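Local coordinates for hypothetical conserved protein (Geobacillus kaustophilus, PDB 2R5X) that is of unknown function but belongs to the YugN-like family, with two helices packed on an antiparallel beta sheet, at residues E25-V30 against L109-S114; F29-Q34 against E38-D43; R44-K49 against S99-Q104. The protein carries 1 engineered substitution. All coordinates share one frame; numbering follows the deposited sequence. Where two conformers were deposited one is given.

Interaction 1. Residues E25-V30 against L109-S114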
ATOM      1  N   GLU A  25      -6.520  -6.793   1.762  1.00 31.91           N
ATOM      2  CA  GLU A  25      -6.653  -8.191   1.331  1.00 47.18           C
ATOM      3  C   GLU A  25      -7.624  -8.327   0.155  1.00 40.13           C
ATOM      4  O   GLU A  25      -7.387  -9.104  -0.774  1.00 36.47           O
ATOM      5  CB  GLU A  25      -7.110  -9.084   2.486  1.00 43.42           C
ATOM      6  CG  GLU A  25      -6.852 -10.569   2.244  1.00 67.03           C
ATOM      7  CD  GLU A  25      -8.023 -11.453   2.636  1.00103.94           C
ATOM      8  OE1 GLU A  25      -8.559 -11.288   3.753  1.00129.88           O
ATOM      9  OE2 GLU A  25      -8.403 -12.325   1.824  1.00108.14           O
ATOM     10  N   ARG A  26      -8.689  -7.551   0.197  1.00 40.39           N
ATOM     11  CA  ARG A  26      -9.704  -7.495  -0.834  0.50 40.87           C
ATOM     12  C   ARG A  26      -9.158  -6.976  -2.130  1.00 41.13           C
ATOM     13  O   ARG A  26      -9.549  -7.377  -3.179  1.00 38.79           O
ATOM     14  CB  ARG A  26     -10.798  -6.545  -0.390  0.50 39.60           C
ATOM     15  CG  ARG A  26     -12.135  -7.071  -0.458  0.50 39.23           C
ATOM     16  CD  ARG A  26     -13.008  -6.418   0.556  0.50 38.57           C
ATOM     17  NE  ARG A  26     -13.343  -5.037   0.254  0.50 35.78           N
ATOM     18  CZ  ARG A  26     -13.573  -4.156   1.198  0.50 18.74           C
ATOM     19  NH1 ARG A  26     -13.493  -4.533   2.440  0.50 30.34           N
ATOM     20  NH2 ARG A  26     -13.853  -2.926   0.916  0.50 18.83           N
ATOM     21  N   LEU A  27      -8.246  -6.039  -2.031  1.00 37.26           N
ATOM     22  CA  LEU A  27      -7.687  -5.399  -3.217  1.00 29.85           C
ATOM     23  C   LEU A  27      -6.390  -6.030  -3.702  1.00 25.38           C
ATOM     24  O   LEU A  27      -5.676  -5.445  -4.516  1.00 30.65           O
ATOM     25  CB  LEU A  27      -7.531  -3.893  -3.003  1.00 23.80           C
ATOM     26  CG  LEU A  27      -8.842  -3.179  -2.633  1.00 38.02           C
ATOM     27  CD1 LEU A  27      -8.593  -1.716  -2.357  1.00 41.44           C
ATOM     28  CD2 LEU A  27      -9.897  -3.341  -3.703  1.00 41.14           C
ATOM     29  N   GLY A  28      -6.103  -7.233  -3.216  1.00 31.37           N
ATOM     30  CA  GLY A  28      -4.984  -8.028  -3.726  1.00 32.16           C
ATOM     31  C   GLY A  28      -3.640  -7.822  -3.044  1.00 30.20           C
ATOM     32  O   GLY A  28      -2.620  -8.304  -3.536  1.00 28.51           O
ATOM     33  N   PHE A  29      -3.635  -7.127  -1.910  1.00 29.38           N
ATOM     34  CA  PHE A  29      -2.397  -6.870  -1.168  1.00 27.80           C
ATOM     35  C   PHE A  29      -2.155  -7.975  -0.150  1.00 31.78           C
ATOM     36  O   PHE A  29      -3.101  -8.522   0.418  1.00 41.01           O
ATOM     37  CB  PHE A  29      -2.455  -5.526  -0.428  1.00 20.66           C
ATOM     38  CG  PHE A  29      -2.424  -4.320  -1.323  1.00 31.61           C
ATOM     39  CD1 PHE A  29      -1.240  -3.604  -1.510  1.00 22.36           C
ATOM     40  CD2 PHE A  29      -3.581  -3.875  -1.955  1.00 28.23           C
ATOM     41  CE1 PHE A  29      -1.205  -2.489  -2.330  1.00 24.61           C
ATOM     42  CE2 PHE A  29      -3.560  -2.757  -2.774  1.00 34.54           C
ATOM     43  CZ  PHE A  29      -2.377  -2.059  -2.967  1.00 26.69           C
ATOM     44  N   VAL A  30      -0.887  -8.303   0.076  1.00 27.21           N
ATOM     45  CA  VAL A  30      -0.500  -9.153   1.209  1.00 28.01           C
ATOM     46  C   VAL A  30       0.402  -8.342   2.149  1.00 33.20           C
ATOM     47  O   VAL A  30       1.047  -7.385   1.707  1.00 30.77           O
ATOM     48  CB  VAL A  30       0.200 -10.468   0.759  1.00 31.87           C
ATOM     49  CG1 VAL A  30      -0.729 -11.296  -0.128  1.00 31.86           C
ATOM     50  CG2 VAL A  30       1.530 -10.189   0.050  1.00 34.93           C
ATOM     51  N   LEU A 109      -4.787   2.172  -6.381  1.00 23.73           N
ATOM     52  CA  LEU A 109      -4.751   3.191  -5.326  1.00 23.41           C
ATOM     53  C   LEU A 109      -6.046   4.018  -5.244  1.00 23.81           C
ATOM     54  O   LEU A 109      -6.493   4.381  -4.151  1.00 26.39           O
ATOM     55  CB  LEU A 109      -3.517   4.087  -5.496  1.00 17.36           C
ATOM     56  CG  LEU A 109      -2.186   3.343  -5.260  1.00 21.87           C
ATOM     57  CD1 LEU A 109      -0.995   4.131  -5.777  1.00 17.69           C
ATOM     58  CD2 LEU A 109      -2.008   2.964  -3.785  1.00 28.37           C
ATOM     59  N   ALA A 110      -6.645   4.297  -6.399  1.00 21.50           N
ATOM     60  CA  ALA A 110      -7.959   4.961  -6.461  1.00 23.54           C
ATOM     61  C   ALA A 110      -9.045   4.155  -5.746  1.00 24.67           C
ATOM     62  O   ALA A 110      -9.899   4.719  -5.058  1.00 31.45           O
ATOM     63  CB  ALA A 110      -8.355   5.211  -7.899  1.00 26.65           C
ATOM     64  N   GLN A 111      -9.009   2.836  -5.886  1.00 23.19           N
ATOM     65  CA  GLN A 111      -9.976   2.015  -5.179  1.00 31.05           C
ATOM     66  C   GLN A 111      -9.615   1.815  -3.710  1.00 31.51           C
ATOM     67  O   GLN A 111     -10.504   1.623  -2.893  1.00 29.10           O
ATOM     68  CB  GLN A 111     -10.294   0.704  -5.914  1.00 42.57           C
ATOM     69  CG  GLN A 111      -9.184  -0.324  -5.995  1.00 64.62           C
ATOM     70  CD  GLN A 111      -9.492  -1.439  -6.981  1.00 47.63           C
ATOM     71  OE1 GLN A 111      -8.752  -1.658  -7.945  1.00 54.32           O
ATOM     72  NE2 GLN A 111     -10.589  -2.143  -6.748  1.00 69.16           N
ATOM     73  N   VAL A 112      -8.329   1.890  -3.370  1.00 25.01           N
ATOM     74  CA  VAL A 112      -7.928   1.968  -1.958  1.00 28.05           C
ATOM     75  C   VAL A 112      -8.586   3.206  -1.335  1.00 21.47           C
ATOM     76  O   VAL A 112      -9.263   3.105  -0.317  1.00 28.90           O
ATOM     77  CB  VAL A 112      -6.377   2.007  -1.774  1.00 28.17           C
ATOM     78  CG1 VAL A 112      -6.009   2.351  -0.343  1.00 26.35           C
ATOM     79  CG2 VAL A 112      -5.751   0.679  -2.158  1.00 26.92           C
ATOM     80  N   LYS A 113      -8.410   4.356  -1.983  1.00 23.04           N
ATOM     81  CA  LYS A 113      -8.966   5.622  -1.511  1.00 28.90           C
ATOM     82  C   LYS A 113     -10.501   5.605  -1.399  1.00 30.48           C
ATOM     83  O   LYS A 113     -11.046   6.057  -0.391  1.00 30.64           O
ATOM     84  CB  LYS A 113      -8.481   6.777  -2.398  1.00 24.67           C
ATOM     85  CG  LYS A 113      -9.011   8.162  -2.027  1.00 39.75           C
ATOM     86  CD  LYS A 113      -8.487   8.649  -0.687  1.00 37.77           C
ATOM     87  CE  LYS A 113      -9.178   9.944  -0.286  1.00 69.56           C
ATOM     88  NZ  LYS A 113      -8.545  10.589   0.897  1.00 77.57           N
ATOM     89  N   SER A 114     -11.167   5.059  -2.420  1.00 30.69           N
ATOM     90  CA  SER A 114     -12.631   4.941  -2.464  0.50 28.09           C
ATOM     91  C   SER A 114     -13.174   4.085  -1.326  1.00 30.32           C
ATOM     92  O   SER A 114     -14.183   4.426  -0.710  1.00 36.99           O
ATOM     93  CB  SER A 114     -13.079   4.358  -3.811  0.50 34.82           C
ATOM     94  OG  SER A 114     -14.486   4.183  -3.868  0.50 32.77           O
TER
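Leu-27 and Gln-111 lie alongside each other with their ends pointing opposite ways, and the two branches of Leu-27 have different partners. CD2 lies against the amide end of Gln-111, with Leu-27 CD2 3.3 Å from Gln-111 NE2. CD1 turns to the neighbouring residue of the helix, with Leu-27 CD1 3.7 Å from Val-112 CG2. Gln-111 CG sits between its backbone N and carbonyl carbon (chi1 68°), and the chain then runs extended. This carries its aliphatic part along Leu-27, where Gln-111 CG is 3.9 Å from both Leu-27 CD1 and Leu-27 CD2. Val-112 and Leu-27 meet at a slant. Val-112 stands roughly perpendicular to the Phe-29 side chain, and Phe-29 CE2 lies 4.1 Å from Val-112 CG2. That one methyl therefore meets both Leu-27 and Phe-29.

Leu-27 is the first residue past helix 17-26. Gly-28 follows with positive phi as the C-prime residue of a Schellman motif. Phe-29 N bonds back to Met-24 O, and a weaker bond joins Gly-28 N to Glu-25 O. The turn places Leu-27 and Phe-29 toward helix 99-117. Met-24 also touches Val-112, and Leu-10 packs on the same valine.

No hydrogen bond joins residues 25-30 to 109-114. The end of the first helix meets the second by van der Waals packing, which includes a methyl set against an amide end. Val-112 and Phe-29 form the buried part of the contact, while Leu-27 and Gln-111 remain partly exposed.

Interaction 2. Residues F29-Q34 against E38-D43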
ATOM      1  N   PHE A  29      -3.635  -7.127  -1.910  1.00 29.38           N
ATOM      2  CA  PHE A  29      -2.397  -6.870  -1.168  1.00 27.80           C
ATOM      3  C   PHE A  29      -2.155  -7.975  -0.150  1.00 31.78           C
ATOM      4  O   PHE A  29      -3.101  -8.522   0.418  1.00 41.01           O
ATOM      5  CB  PHE A  29      -2.455  -5.526  -0.428  1.00 20.66           C
ATOM      6  CG  PHE A  29      -2.424  -4.320  -1.323  1.00 31.61           C
ATOM      7  CD1 PHE A  29      -1.240  -3.604  -1.510  1.00 22.36           C
ATOM      8  CD2 PHE A  29      -3.581  -3.875  -1.955  1.00 28.23           C
ATOM      9  CE1 PHE A  29      -1.205  -2.489  -2.330  1.00 24.61           C
ATOM     10  CE2 PHE A  29      -3.560  -2.757  -2.774  1.00 34.54           C
ATOM     11  CZ  PHE A  29      -2.377  -2.059  -2.967  1.00 26.69           C
ATOM     12  N   VAL A  30      -0.887  -8.303   0.076  1.00 27.21           N
ATOM     13  CA  VAL A  30      -0.500  -9.153   1.209  1.00 28.01           C
ATOM     14  C   VAL A  30       0.402  -8.342   2.149  1.00 33.20           C
ATOM     15  O   VAL A  30       1.047  -7.385   1.707  1.00 30.77           O
ATOM     16  CB  VAL A  30       0.200 -10.468   0.759  1.00 31.87           C
ATOM     17  CG1 VAL A  30      -0.729 -11.296  -0.128  1.00 31.86           C
ATOM     18  CG2 VAL A  30       1.530 -10.189   0.050  1.00 34.93           C
ATOM     19  N   ARG A  31       0.455  -8.680   3.416  1.00 31.85           N
ATOM     20  CA  ARG A  31       1.335  -8.005   4.340  0.50 26.93           C
ATOM     21  C   ARG A  31       2.771  -8.229   3.997  1.00 29.49           C
ATOM     22  O   ARG A  31       3.125  -9.283   3.603  1.00 24.13           O
ATOM     23  CB  ARG A  31       1.135  -8.521   5.727  0.50 35.48           C
ATOM     24  CG  ARG A  31       0.076  -7.859   6.473  0.50 41.35           C
ATOM     25  CD  ARG A  31       0.422  -6.478   6.929  0.50 50.07           C
ATOM     26  NE  ARG A  31      -0.595  -6.183   7.873  0.50 49.06           N
ATOM     27  CZ  ARG A  31      -0.394  -6.100   9.159  0.50 62.33           C
ATOM     28  NH1 ARG A  31      -1.403  -5.894   9.955  0.50 54.74           N
ATOM     29  NH2 ARG A  31       0.820  -6.167   9.616  0.50 75.57           N
ATOM     30  N   ALA A  32       3.577  -7.221   4.169  1.00 24.36           N
ATOM     31  CA  ALA A  32       4.995  -7.320   3.869  1.00 30.71           C
ATOM     32  C   ALA A  32       5.789  -6.658   4.979  1.00 28.63           C
ATOM     33  O   ALA A  32       5.205  -6.042   5.875  1.00 23.85           O
ATOM     34  CB  ALA A  32       5.300  -6.669   2.526  1.00 30.16           C
ATOM     35  N   ALA A  33       7.116  -6.800   4.915  1.00 32.27           N
ATOM     36  CA  ALA A  33       8.064  -6.182   5.862  1.00 33.00           C
ATOM     37  C   ALA A  33       7.599  -6.274   7.308  1.00 28.78           C
ATOM     38  O   ALA A  33       7.579  -5.279   8.033  1.00 25.38           O
ATOM     39  CB  ALA A  33       8.351  -4.739   5.478  1.00 27.43           C
ATOM     40  N   GLN A  34       7.218  -7.479   7.715  1.00 22.29           N
ATOM     41  CA  GLN A  34       6.517  -7.668   8.984  1.00 31.37           C
ATOM     42  C   GLN A  34       7.429  -7.650  10.209  1.00 32.35           C
ATOM     43  O   GLN A  34       6.962  -7.775  11.339  1.00 34.66           O
ATOM     44  CB  GLN A  34       5.652  -8.928   8.944  1.00 29.97           C
ATOM     45  CG  GLN A  34       4.477  -8.815   7.994  1.00 35.09           C
ATOM     46  CD  GLN A  34       3.636 -10.067   7.934  1.00 43.28           C
ATOM     47  OE1 GLN A  34       2.624 -10.174   8.622  1.00 56.87           O
ATOM     48  NE2 GLN A  34       4.048 -11.024   7.107  1.00 35.53           N
ATOM     49  N   GLU A  38       7.049  -0.423  13.865  1.00 24.68           N
ATOM     50  CA  GLU A  38       6.518   0.939  13.768  1.00 30.46           C
ATOM     51  C   GLU A  38       5.524   1.100  12.626  1.00 39.33           C
ATOM     52  O   GLU A  38       4.598   1.915  12.716  1.00 39.33           O
ATOM     53  CB  GLU A  38       7.650   1.949  13.603  1.00 34.57           C
ATOM     54  CG  GLU A  38       8.558   2.053  14.815  1.00 35.14           C
ATOM     55  CD  GLU A  38       9.059   3.465  15.045  1.00 34.84           C
ATOM     56  OE1 GLU A  38       8.744   4.024  16.116  1.00 39.88           O
ATOM     57  OE2 GLU A  38       9.751   4.019  14.161  1.00 50.39           O
ATOM     58  N   ARG A  39       5.723   0.315  11.564  1.00 28.74           N
ATOM     59  CA  ARG A  39       4.962   0.447  10.323  1.00 26.84           C
ATOM     60  C   ARG A  39       4.216  -0.819   9.926  1.00 24.70           C
ATOM     61  O   ARG A  39       4.679  -1.929  10.188  1.00 26.84           O
ATOM     62  CB  ARG A  39       5.890   0.848   9.170  1.00 27.39           C
ATOM     63  CG  ARG A  39       6.594   2.187   9.352  1.00 35.85           C
ATOM     64  CD  ARG A  39       7.335   2.590   8.098  1.00 41.95           C
ATOM     65  NE  ARG A  39       7.888   3.942   8.190  1.00 62.48           N
ATOM     66  CZ  ARG A  39       8.387   4.625   7.161  1.00 78.41           C
ATOM     67  NH1 ARG A  39       8.405   4.101   5.940  1.00 48.53           N
ATOM     68  NH2 ARG A  39       8.865   5.847   7.351  1.00 69.25           N
ATOM     69  N   VAL A  40       3.062  -0.644   9.283  1.00 24.84           N
ATOM     70  CA  VAL A  40       2.406  -1.742   8.567  1.00 25.62           C
ATOM     71  C   VAL A  40       2.599  -1.528   7.070  1.00 21.79           C
ATOM     72  O   VAL A  40       2.498  -0.406   6.583  1.00 20.89           O
ATOM     73  CB  VAL A  40       0.892  -1.917   8.922  1.00 31.99           C
ATOM     74  CG1 VAL A  40       0.728  -2.350  10.371  1.00 31.30           C
ATOM     75  CG2 VAL A  40       0.074  -0.649   8.627  1.00 27.54           C
ATOM     76  N   THR A  41       2.872  -2.616   6.356  1.00 24.68           N
ATOM     77  CA  THR A  41       3.227  -2.567   4.949  1.00 22.75           C
ATOM     78  C   THR A  41       2.429  -3.609   4.173  1.00 27.45           C
ATOM     79  O   THR A  41       2.280  -4.748   4.625  1.00 26.18           O
ATOM     80  CB  THR A  41       4.734  -2.846   4.766  1.00 24.04           C
ATOM     81  OG1 THR A  41       5.487  -1.958   5.603  1.00 24.86           O
ATOM     82  CG2 THR A  41       5.155  -2.638   3.336  1.00 15.53           C
ATOM     83  N   TYR A  42       1.920  -3.213   3.007  1.00 24.11           N
ATOM     84  CA  TYR A  42       1.156  -4.111   2.147  1.00 25.67           C
ATOM     85  C   TYR A  42       1.692  -4.048   0.734  1.00 24.60           C
ATOM     86  O   TYR A  42       1.875  -2.963   0.191  1.00 26.24           O
ATOM     87  CB  TYR A  42      -0.315  -3.713   2.117  1.00 19.61           C
ATOM     88  CG  TYR A  42      -0.958  -3.566   3.465  1.00 27.52           C
ATOM     89  CD1 TYR A  42      -1.623  -4.636   4.059  1.00 39.56           C
ATOM     90  CD2 TYR A  42      -0.911  -2.350   4.148  1.00 45.96           C
ATOM     91  CE1 TYR A  42      -2.241  -4.488   5.294  1.00 39.56           C
ATOM     92  CE2 TYR A  42      -1.497  -2.202   5.389  1.00 31.35           C
ATOM     93  CZ  TYR A  42      -2.164  -3.269   5.954  1.00 42.04           C
ATOM     94  OH  TYR A  42      -2.754  -3.106   7.180  1.00 42.28           O
ATOM     95  N   ASP A  43       1.937  -5.210   0.138  1.00 21.74           N
ATOM     96  CA  ASP A  43       2.469  -5.273  -1.223  1.00 20.62           C
ATOM     97  C   ASP A  43       1.484  -5.959  -2.147  1.00 24.53           C
ATOM     98  O   ASP A  43       0.898  -6.975  -1.782  1.00 24.73           O
ATOM     99  CB  ASP A  43       3.780  -6.062  -1.267  1.00 27.69           C
ATOM    100  CG  ASP A  43       4.970  -5.263  -0.793  1.00 25.77           C
ATOM    101  OD1 ASP A  43       4.824  -4.059  -0.501  1.00 26.62           O
ATOM    102  OD2 ASP A  43       6.068  -5.858  -0.715  1.00 23.68           O
TER
HETATM  103  O   HOH W   1       3.393  -5.291   7.782  1.00 25.25           O
HETATM  104  O   HOH W   2       6.198  -2.954   7.815  1.00 27.90           O
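Arg-31 and Tyr-42 run alongside each other with their ends in the same direction, as a non-hydrogen-bonded antiparallel pair. In the Arg-31 conformer described, one of two deposited, Arg-31 NE comes within 3.5 Å of Tyr-42 CE1. Guanidinium and ring planes are 76° apart, so the two are not stacked flat. The bend of Arg-31 at chi2 (-73°) folds its chain back along the tyrosine. Val-40 CG1 lies over one face of the guanidinium, 3.9 Å from Arg-31 NH2. Tyr-42 OH hydrogen-bonds to Asp-21 OD1 of helix 17-26, which covers this face of the sheet. In this conformer Arg-31 NH1 also forms a salt bridge to Asp-21 OD2.

Strands 30-32 and 39-48 form a beta hairpin, with the short first strand at an end of the antiparallel sheet. Val-30 and Asp-43 are a hydrogen-bonded pair. Asp-43 N gives a nearly straight bond to Val-30 O at 2.8 Å, and Val-30 N returns one to Asp-43 O at 2.9 Å. The Asp-43 side chain is on the other face, together with Ala-32 and Thr-41. Ala-32 CB packs on its carboxylate, 3.4 Å from Asp-43 OD2, while that oxygen forms a salt bridge with Arg-56. Farther along, one water donates to Ala-33 O and Arg-39 O and accepts from Thr-41 OG1, which also bonds to Gln-58.

Interaction 3. Residues R44-K49 against S99-Q104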
ATOM      1  N   ARG A  44       1.307  -5.403  -3.340  1.00 26.79           N
ATOM      2  CA  ARG A  44       0.631  -6.122  -4.414  1.00 26.30           C
ATOM      3  C   ARG A  44       1.629  -6.336  -5.532  1.00 25.50           C
ATOM      4  O   ARG A  44       2.179  -5.377  -6.083  1.00 26.26           O
ATOM      5  CB  ARG A  44      -0.599  -5.380  -4.926  1.00 24.59           C
ATOM      6  CG  ARG A  44      -1.373  -6.194  -5.945  1.00 35.78           C
ATOM      7  CD  ARG A  44      -2.581  -5.463  -6.450  1.00 29.29           C
ATOM      8  NE  ARG A  44      -3.090  -6.098  -7.661  1.00 38.78           N
ATOM      9  CZ  ARG A  44      -4.353  -6.043  -8.066  1.00 36.18           C
ATOM     10  NH1 ARG A  44      -5.257  -5.388  -7.355  1.00 28.14           N
ATOM     11  NH2 ARG A  44      -4.714  -6.650  -9.187  1.00 47.80           N
ATOM     12  N   LYS A  45       1.866  -7.602  -5.847  1.00 23.95           N
ATOM     13  CA  LYS A  45       2.921  -7.989  -6.773  1.00 30.75           C
ATOM     14  C   LYS A  45       2.411  -8.114  -8.196  1.00 33.19           C
ATOM     15  O   LYS A  45       1.332  -8.657  -8.446  1.00 28.61           O
ATOM     16  CB  LYS A  45       3.558  -9.311  -6.337  1.00 28.39           C
ATOM     17  CG  LYS A  45       4.327  -9.235  -5.031  1.00 36.01           C
ATOM     18  CD  LYS A  45       4.534 -10.629  -4.444  1.00 38.30           C
ATOM     19  CE  LYS A  45       5.480 -10.613  -3.246  1.00 68.63           C
ATOM     20  NZ  LYS A  45       4.985  -9.803  -2.087  1.00 65.22           N
ATOM     21  N   TYR A  46       3.212  -7.600  -9.120  1.00 25.87           N
ATOM     22  CA  TYR A  46       2.976  -7.737 -10.538  1.00 26.76           C
ATOM     23  C   TYR A  46       4.217  -8.413 -11.085  1.00 33.11           C
ATOM     24  O   TYR A  46       5.235  -7.757 -11.317  1.00 29.82           O
ATOM     25  CB  TYR A  46       2.799  -6.365 -11.197  1.00 23.76           C
ATOM     26  CG  TYR A  46       1.553  -5.614 -10.768  1.00 30.42           C
ATOM     27  CD1 TYR A  46       0.382  -5.671 -11.530  1.00 35.70           C
ATOM     28  CD2 TYR A  46       1.550  -4.836  -9.610  1.00 30.08           C
ATOM     29  CE1 TYR A  46      -0.763  -4.983 -11.137  1.00 28.27           C
ATOM     30  CE2 TYR A  46       0.414  -4.151  -9.204  1.00 24.45           C
ATOM     31  CZ  TYR A  46      -0.735  -4.221  -9.973  1.00 25.02           C
ATOM     32  OH  TYR A  46      -1.851  -3.532  -9.564  1.00 32.51           O
ATOM     33  N   VAL A  47       4.145  -9.730 -11.257  1.00 27.86           N
ATOM     34  CA  VAL A  47       5.281 -10.467 -11.808  1.00 38.73           C
ATOM     35  C   VAL A  47       5.290 -10.390 -13.330  1.00 39.21           C
ATOM     36  O   VAL A  47       4.244 -10.454 -13.982  1.00 37.92           O
ATOM     37  CB  VAL A  47       5.383 -11.937 -11.287  1.00 39.31           C
ATOM     38  CG1 VAL A  47       5.521 -11.951  -9.773  1.00 45.02           C
ATOM     39  CG2 VAL A  47       4.191 -12.792 -11.734  1.00 53.39           C
ATOM     40  N   VAL A  48       6.484 -10.213 -13.883  1.00 37.21           N
ATOM     41  CA  VAL A  48       6.672 -10.060 -15.322  1.00 39.12           C
ATOM     42  C   VAL A  48       7.907 -10.859 -15.711  1.00 37.65           C
ATOM     43  O   VAL A  48       8.535 -11.473 -14.849  1.00 32.96           O
ATOM     44  CB  VAL A  48       6.867  -8.574 -15.728  1.00 37.90           C
ATOM     45  CG1 VAL A  48       5.557  -7.793 -15.633  1.00 47.17           C
ATOM     46  CG2 VAL A  48       7.957  -7.924 -14.887  1.00 40.17           C
ATOM     47  N   LYS A  49       8.250 -10.841 -16.999  1.00 34.86           N
ATOM     48  CA  LYS A  49       9.424 -11.550 -17.514  1.00 40.18           C
ATOM     49  C   LYS A  49      10.718 -11.204 -16.769  1.00 37.27           C
ATOM     50  O   LYS A  49      11.483 -12.100 -16.396  1.00 40.44           O
ATOM     51  CB  LYS A  49       9.564 -11.341 -19.040  1.00 41.78           C
ATOM     52  CG  LYS A  49      10.983 -11.063 -19.540  1.00 48.66           C
ATOM     53  CD  LYS A  49      11.290 -11.732 -20.848  1.00 51.56           C
ATOM     54  CE  LYS A  49      12.796 -11.808 -21.050  1.00 63.31           C
ATOM     55  NZ  LYS A  49      13.233 -13.102 -21.664  1.00 47.58           N
ATOM     56  N   SER A  99       4.757   2.220 -18.436  1.00 35.12           N
ATOM     57  CA  SER A  99       3.599   3.106 -18.275  1.00 36.05           C
ATOM     58  C   SER A  99       2.294   2.364 -17.962  1.00 33.69           C
ATOM     59  O   SER A  99       1.471   2.864 -17.194  1.00 40.76           O
ATOM     60  CB  SER A  99       3.421   3.990 -19.512  1.00 35.51           C
ATOM     61  OG  SER A  99       3.357   3.191 -20.680  1.00 37.84           O
ATOM     62  N   SER A 100       2.126   1.178 -18.546  1.00 30.97           N
ATOM     63  CA  SER A 100       0.942   0.345 -18.307  1.00 38.94           C
ATOM     64  C   SER A 100       0.830  -0.093 -16.850  1.00 33.44           C
ATOM     65  O   SER A 100      -0.259  -0.098 -16.277  1.00 33.02           O
ATOM     66  CB  SER A 100       0.963  -0.894 -19.207  1.00 40.16           C
ATOM     67  OG  SER A 100       2.120  -1.676 -18.966  1.00 52.89           O
ATOM     68  N   LEU A 101       1.960  -0.462 -16.261  1.00 26.25           N
ATOM     69  CA  LEU A 101       1.982  -0.907 -14.869  1.00 36.61           C
ATOM     70  C   LEU A 101       1.750   0.260 -13.907  1.00 28.84           C
ATOM     71  O   LEU A 101       1.082   0.102 -12.886  1.00 38.35           O
ATOM     72  CB  LEU A 101       3.295  -1.619 -14.555  1.00 29.34           C
ATOM     73  CG  LEU A 101       3.114  -2.965 -13.878  1.00 52.64           C
ATOM     74  CD1 LEU A 101       4.160  -3.936 -14.386  1.00 74.69           C
ATOM     75  CD2 LEU A 101       3.174  -2.805 -12.371  1.00 80.56           C
ATOM     76  N   VAL A 102       2.282   1.426 -14.265  1.00 28.17           N
ATOM     77  CA  VAL A 102       2.019   2.686 -13.557  1.00 28.91           C
ATOM     78  C   VAL A 102       0.536   3.026 -13.516  1.00 30.97           C
ATOM     79  O   VAL A 102       0.006   3.410 -12.465  1.00 38.16           O
ATOM     80  CB  VAL A 102       2.818   3.850 -14.191  1.00 31.74           C
ATOM     81  CG1 VAL A 102       2.398   5.213 -13.620  1.00 30.20           C
ATOM     82  CG2 VAL A 102       4.295   3.621 -13.994  1.00 36.63           C
ATOM     83  N   SER A 103      -0.129   2.861 -14.659  1.00 28.52           N
ATOM     84  CA  SER A 103      -1.562   3.115 -14.769  1.00 27.02           C
ATOM     85  C   SER A 103      -2.388   2.146 -13.928  1.00 25.19           C
ATOM     86  O   SER A 103      -3.333   2.565 -13.263  1.00 30.24           O
ATOM     87  CB  SER A 103      -2.009   3.082 -16.235  1.00 35.91           C
ATOM     88  OG  SER A 103      -1.338   4.088 -16.976  1.00 46.01           O
ATOM     89  N   GLN A 104      -2.017   0.865 -13.946  1.00 31.07           N
ATOM     90  CA  GLN A 104      -2.664  -0.161 -13.124  1.00 29.93           C
ATOM     91  C   GLN A 104      -2.541   0.128 -11.626  1.00 32.01           C
ATOM     92  O   GLN A 104      -3.510  -0.030 -10.874  1.00 22.98           O
ATOM     93  CB  GLN A 104      -2.090  -1.549 -13.444  1.00 32.49           C
ATOM     94  CG  GLN A 104      -2.585  -2.129 -14.764  1.00 33.15           C
ATOM     95  CD  GLN A 104      -1.781  -3.321 -15.239  1.00 44.50           C
ATOM     96  OE1 GLN A 104      -1.645  -4.319 -14.530  1.00 63.71           O
ATOM     97  NE2 GLN A 104      -1.260  -3.230 -16.459  1.00 46.43           N
TER
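Ser-99 O is gripped twice at the start of the helix whose Leu-101 and Gln-104 meet Tyr-46. Ser-103 N bonds to Ser-99 O at 3.0 Å and Ser-103 OG at 3.1 Å, from opposite faces of the carbonyl plane. These bonds stay within the helix. None crosses to residues 44-49.

The crossing contact is a CH-pi one. Tyr-46 CG lies anti to its carbonyl carbon (chi1 -67°), which swings the ring toward the helix. Leu-101 CD2 sits over one face of the Tyr-46 ring, 4.0 Å from its centroid and 28° off the ring normal. It is displaced toward the root of the ring, so the closest ring atom is Tyr-46 CG, 3.6 Å from Leu-101 CD2. The other branch of the leucine points to the next inward residue of the strand, with Leu-101 CD1 4.3 Å from Val-48 CG1. Near the outer part of the ring, Gln-104 OE1 is 3.6 Å from Tyr-46 CE1. The amide plane is turned 69° from the ring, and its NE2 makes only a weak bond back to Ser-100 O.

Cys-105 and Val-108 of the helix also touch Tyr-46, and Tyr-53 of the neighbouring strand touches Leu-101. Tyr-46 and Val-48 face the helix, whereas Val-47 points away, in the usual alternation of a strand. Segment 99-104 runs nearly antiparallel to strand 44-48. Helix 99-117 packs on the Tyr-46 and Val-48 face of the sheet, an alpha/beta layer arrangement.

How the interactions relate
Interactions 1 and 2 start from the same part of the chain and share Phe-29 and Val-30, with centres about 13 Å apart. Interaction 2 closes the local hairpin first. Interaction 3 then opens farther along the same long strand. The centres of interactions 2 and 3 are about 18 Å apart. Both segments of interaction 3 fall within the chain spanned by interaction 1, and those two centres lie about 15 Å apart. Arg-44, in the strand segment of interaction 3, makes a weak hydrogen bond from NH1 to Leu-27 O of interaction 1. Helix 99-117 thus packs on the end of helix 17-26 and on strand 39-48, which pairs with strand 30-32.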